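Local coordinates for SCO1/SenC family lipoprotein (Bacillus anthracis, PDB 4HDE) that belongs to the SCO1/SenC lipoproteins and, as in its relatives, probably binds copper or handles thiols during cytochrome c oxidase assembly, at residues 46-54 and 151-159. Sequence-based numbering, arbitrary orientation.
Sequences TVCPPMTAN and SGISNTPYE
Asn54 ND2 links helix 48-64 to the loop ahead of helix 158-169 by one direct bond and one through water. The direct one runs to Gly152 O at 2.9 Å and is nearly straight, 168° at the hydrogen; the acceptor lies almost in the amide plane, whereas the donor stands above the plane of the glycine carbonyl. The second goes to a water 3.0 Å from ND2, which also lies close to Ile153 O, unusually short at 2.5 Å, so the link to that carbonyl is indirect and less certain. The other end of the amide is bridged as well: a further water donates to Asn54 OD1 and is hydrogen-bonded to Tyr158 OH. With both ends engaged, the amide should be fixed in its rotation, roughly perpendicular to the tyrosine ring (82°). Asn54 O meets that ring at its edge, 3.4 Å from Tyr158 CE1, and Lys57 makes a cation-pi contact with the same ring. Gly152 O also receives a CA-H...O contact from Met51, a selenomethionine.

Beside this polar patch, Ile153 supplies the apolar contact through its tip. With CG1 opposite the backbone N (chi1 -172°) and a bend at chi2, CD1 comes 3.7 Å from Val47 CB, just ahead of the helix, and also touches Pro50 CG and Met51 CG on its first turn. The loop has its own internal bracing: Ser151 OG accepts from the backbone N of Ile153 and of Ser154, an ST turn combined with an ST motif, while Thr156 OG1 donates to Ser151 O at 2.8 Å. The contact thus joins the start of helix 48-64, with the residue just before it, to the connection between edge strand 146-151 and the C-terminal helix, in a thioredoxin-like fold whose central sheet has strand order 3-2-1-4-5.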
ATOM      1  N   THR A  46     -16.756   1.138  -4.036  1.00 22.54           N
ATOM      2  CA  THR A  46     -16.840  -0.229  -3.528  1.00 22.92           C
ATOM      3  C   THR A  46     -15.789  -0.574  -2.462  1.00 21.15           C
ATOM      4  O   THR A  46     -16.000  -0.334  -1.275  1.00 22.49           O
ATOM      5  CB  THR A  46     -16.871  -1.288  -4.680  1.00 22.99           C
ATOM      6  OG1 THR A  46     -15.639  -1.258  -5.415  1.00 21.58           O
ATOM      7  CG2 THR A  46     -18.040  -1.030  -5.638  1.00 28.45           C
ATOM      8  N   VAL A  47     -14.660  -1.129  -2.877  1.00 20.40           N
ATOM      9  CA  VAL A  47     -13.810  -1.830  -1.925  1.00 19.51           C
ATOM     10  C   VAL A  47     -12.710  -1.017  -1.252  1.00 17.10           C
ATOM     11  O   VAL A  47     -12.129  -1.483  -0.284  1.00 16.57           O
ATOM     12  CB  VAL A  47     -13.165  -3.091  -2.542  1.00 21.81           C
ATOM     13  CG1 VAL A  47     -14.238  -4.066  -3.002  1.00 27.02           C
ATOM     14  CG2 VAL A  47     -12.240  -2.713  -3.686  1.00 22.67           C
ATOM     15  N   CYS A  48     -12.407   0.183  -1.738  1.00 16.23           N
ATOM     16  CA  CYS A  48     -11.264   0.900  -1.168  1.00 14.35           C
ATOM     17  C   CYS A  48     -11.469   1.362   0.279  1.00 13.56           C
ATOM     18  O   CYS A  48     -10.542   1.264   1.090  1.00 14.20           O
ATOM     19  CB  CYS A  48     -10.787   2.035  -2.077  1.00 15.20           C
ATOM     20  SG  CYS A  48     -10.048   1.448  -3.642  1.00 17.73           S
ATOM     21  N   PRO A  49     -12.668   1.876   0.614  1.00 14.22           N
ATOM     22  CA  PRO A  49     -12.823   2.213   2.041  1.00 15.04           C
ATOM     23  C   PRO A  49     -12.687   1.001   2.994  1.00 14.52           C
ATOM     24  O   PRO A  49     -11.945   1.110   3.977  1.00 14.84           O
ATOM     25  CB  PRO A  49     -14.212   2.881   2.095  1.00 16.88           C
ATOM     26  CG  PRO A  49     -14.391   3.448   0.704  1.00 16.59           C
ATOM     27  CD  PRO A  49     -13.771   2.413  -0.206  1.00 16.20           C
ATOM     28  N   PRO A  50     -13.342  -0.139   2.701  1.00 14.13           N
ATOM     29  CA  PRO A  50     -13.086  -1.276   3.604  1.00 13.97           C
ATOM     30  C   PRO A  50     -11.635  -1.764   3.573  1.00 13.34           C
ATOM     31  O   PRO A  50     -11.126  -2.150   4.618  1.00 14.38           O
ATOM     32  CB  PRO A  50     -14.044  -2.364   3.120  1.00 16.26           C
ATOM     33  CG  PRO A  50     -14.612  -1.882   1.830  1.00 20.48           C
ATOM     34  CD  PRO A  50     -14.462  -0.388   1.776  1.00 15.19           C
HETATM   35  N   MSE A  51     -10.970  -1.733   2.421  1.00 13.48           N
HETATM   36  CA  MSE A  51      -9.546  -2.067   2.367  1.00 13.36           C
HETATM   37  C   MSE A  51      -8.750  -1.180   3.308  1.00 13.25           C
HETATM   38  O   MSE A  51      -7.837  -1.641   4.007  1.00 12.82           O
HETATM   39  CB  MSE A  51      -8.987  -1.878   0.950  1.00 16.41           C
HETATM   40  CG  MSE A  51      -9.362  -2.945  -0.048  1.00 17.76           C
HETATM   41 SE   MSE A  51      -8.679  -2.570  -1.836  0.59 19.54          SE
HETATM   42  CE  MSE A  51      -6.792  -2.667  -1.421  1.00 18.66           C
ATOM     43  N   THR A  52      -9.053   0.112   3.279  1.00 12.76           N
ATOM     44  CA  THR A  52      -8.314   1.060   4.083  1.00 13.19           C
ATOM     45  C   THR A  52      -8.611   0.845   5.564  1.00 12.87           C
ATOM     46  O   THR A  52      -7.702   0.926   6.395  1.00 13.01           O
ATOM     47  CB  THR A  52      -8.601   2.495   3.638  1.00 12.72           C
ATOM     48  OG1 THR A  52      -8.277   2.624   2.241  1.00 14.40           O
ATOM     49  CG2 THR A  52      -7.753   3.468   4.426  1.00 13.72           C
ATOM     50  N   ALA A  53      -9.860   0.536   5.906  1.00 12.34           N
ATOM     51  CA  ALA A  53     -10.172   0.187   7.290  1.00 12.96           C
ATOM     52  C   ALA A  53      -9.409  -1.069   7.719  1.00 13.38           C
ATOM     53  O   ALA A  53      -8.965  -1.181   8.874  1.00 13.21           O
ATOM     54  CB  ALA A  53     -11.659  -0.010   7.462  1.00 15.13           C
ATOM     55  N   ASN A  54      -9.267  -2.027   6.809  1.00 13.26           N
ATOM     56  CA  ASN A  54      -8.521  -3.243   7.127  1.00 12.19           C
ATOM     57  C   ASN A  54      -7.037  -2.942   7.329  1.00 12.47           C
ATOM     58  O   ASN A  54      -6.393  -3.462   8.246  1.00 12.86           O
ATOM     59  CB  ASN A  54      -8.714  -4.303   6.044  1.00 14.94           C
ATOM     60  CG  ASN A  54     -10.139  -4.800   5.960  1.00 15.80           C
ATOM     61  OD1 ASN A  54     -10.925  -4.653   6.897  1.00 17.19           O
ATOM     62  ND2 ASN A  54     -10.487  -5.395   4.827  1.00 18.36           N
ATOM     63  N   SER A 151      -5.076 -11.135   1.004  1.00 14.19           N
ATOM     64  CA  SER A 151      -6.257 -10.371   0.624  1.00 15.10           C
ATOM     65  C   SER A 151      -6.459  -9.151   1.521  1.00 14.60           C
ATOM     66  O   SER A 151      -6.433  -9.248   2.749  1.00 15.46           O
ATOM     67  CB  SER A 151      -7.517 -11.230   0.635  1.00 16.29           C
ATOM     68  OG  SER A 151      -8.640 -10.443   0.254  1.00 20.06           O
ATOM     69  N   GLY A 152      -6.685  -7.999   0.899  1.00 16.25           N
ATOM     70  CA  GLY A 152      -6.989  -6.791   1.641  1.00 16.16           C
ATOM     71  C   GLY A 152      -8.475  -6.559   1.832  1.00 16.48           C
ATOM     72  O   GLY A 152      -8.870  -5.581   2.456  1.00 19.30           O
ATOM     73  N   ILE A 153      -9.306  -7.450   1.302  1.00 17.30           N
ATOM     74  CA  ILE A 153     -10.741  -7.193   1.281  1.00 21.39           C
ATOM     75  C   ILE A 153     -11.587  -8.365   1.782  1.00 24.31           C
ATOM     76  O   ILE A 153     -12.670  -8.167   2.324  1.00 31.22           O
ATOM     77  CB  ILE A 153     -11.215  -6.760  -0.135  1.00 22.83           C
ATOM     78  CG1 ILE A 153     -12.677  -6.314  -0.107  1.00 30.89           C
ATOM     79  CG2 ILE A 153     -11.021  -7.881  -1.145  1.00 26.37           C
ATOM     80  CD1 ILE A 153     -12.908  -4.991   0.594  1.00 29.55           C
ATOM     81  N   SER A 154     -11.096  -9.582   1.600  1.00 21.97           N
ATOM     82  CA  SER A 154     -11.856 -10.765   1.981  1.00 25.15           C
ATOM     83  C   SER A 154     -11.074 -11.612   2.977  1.00 20.24           C
ATOM     84  O   SER A 154     -10.051 -12.203   2.634  1.00 22.29           O
ATOM     85  CB  SER A 154     -12.198 -11.593   0.741  1.00 29.79           C
ATOM     86  OG  SER A 154     -12.969 -12.732   1.082  1.00 38.79           O
ATOM     87  N   ASN A 155     -11.554 -11.656   4.214  1.00 20.39           N
ATOM     88  CA  ASN A 155     -10.895 -12.430   5.258  1.00 18.58           C
ATOM     89  C   ASN A 155      -9.405 -12.115   5.375  1.00 16.72           C
ATOM     90  O   ASN A 155      -8.571 -13.015   5.372  1.00 19.31           O
ATOM     91  CB  ASN A 155     -11.096 -13.923   5.007  1.00 21.03           C
ATOM     92  CG  ASN A 155     -10.676 -14.773   6.185  1.00 27.86           C
ATOM     93  OD1 ASN A 155     -10.636 -14.302   7.325  1.00 25.39           O
ATOM     94  ND2 ASN A 155     -10.363 -16.033   5.919  1.00 26.11           N
ATOM     95  N   THR A 156      -9.074 -10.834   5.451  1.00 15.69           N
ATOM     96  CA  THR A 156      -7.685 -10.432   5.631  1.00 14.79           C
ATOM     97  C   THR A 156      -7.068 -11.220   6.800  1.00 13.93           C
ATOM     98  O   THR A 156      -7.605 -11.210   7.910  1.00 14.56           O
ATOM     99  CB  THR A 156      -7.589  -8.925   5.888  1.00 16.21           C
ATOM    100  OG1 THR A 156      -8.115  -8.219   4.756  1.00 17.59           O
ATOM    101  CG2 THR A 156      -6.149  -8.508   6.120  1.00 15.16           C
ATOM    102  N   PRO A 157      -5.956 -11.928   6.552  1.00 13.60           N
ATOM    103  CA  PRO A 157      -5.419 -12.827   7.579  1.00 15.45           C
ATOM    104  C   PRO A 157      -4.462 -12.091   8.516  1.00 14.15           C
ATOM    105  O   PRO A 157      -3.235 -12.262   8.429  1.00 13.85           O
ATOM    106  CB  PRO A 157      -4.670 -13.870   6.754  1.00 16.82           C
ATOM    107  CG  PRO A 157      -4.181 -13.107   5.569  1.00 17.27           C
ATOM    108  CD  PRO A 157      -5.272 -12.100   5.258  1.00 15.68           C
ATOM    109  N   TYR A 158      -5.023 -11.311   9.430  1.00 14.41           N
ATOM    110  CA  TYR A 158      -4.212 -10.417  10.257  1.00 13.86           C
ATOM    111  C   TYR A 158      -3.122 -11.159  11.014  1.00 15.64           C
ATOM    112  O   TYR A 158      -1.989 -10.689  11.089  1.00 15.76           O
ATOM    113  CB  TYR A 158      -5.075  -9.640  11.243  1.00 14.20           C
ATOM    114  CG  TYR A 158      -6.080  -8.743  10.558  1.00 14.86           C
ATOM    115  CD1 TYR A 158      -5.687  -7.533   9.991  1.00 16.20           C
ATOM    116  CD2 TYR A 158      -7.420  -9.100  10.480  1.00 15.02           C
ATOM    117  CE1 TYR A 158      -6.594  -6.711   9.369  1.00 15.99           C
ATOM    118  CE2 TYR A 158      -8.337  -8.280   9.843  1.00 17.08           C
ATOM    119  CZ  TYR A 158      -7.911  -7.085   9.297  1.00 15.91           C
ATOM    120  OH  TYR A 158      -8.811  -6.260   8.669  1.00 17.88           O
ATOM    121  N   GLU A 159      -3.464 -12.312  11.574  1.00 14.35           N
ATOM    122  CA  GLU A 159      -2.504 -13.086  12.350  1.00 15.47           C
ATOM    123  C   GLU A 159      -1.345 -13.603  11.495  1.00 15.45           C
ATOM    124  O   GLU A 159      -0.199 -13.588  11.942  1.00 16.10           O
ATOM    125  CB  GLU A 159      -3.210 -14.231  13.081  1.00 17.62           C
ATOM    126  CG  GLU A 159      -4.201 -13.769  14.134  1.00 18.94           C
ATOM    127  CD  GLU A 159      -5.554 -13.349  13.562  1.00 19.44           C
ATOM    128  OE1 GLU A 159      -5.822 -13.609  12.367  1.00 19.91           O
ATOM    129  OE2 GLU A 159      -6.353 -12.760  14.319  1.00 21.06           O
TER
HETATM  130  O   HOH W   1     -11.249  -7.392   8.211  1.00 28.84           O
HETATM  131  O   HOH W   2     -13.126  -6.857   4.452  1.00 37.67           O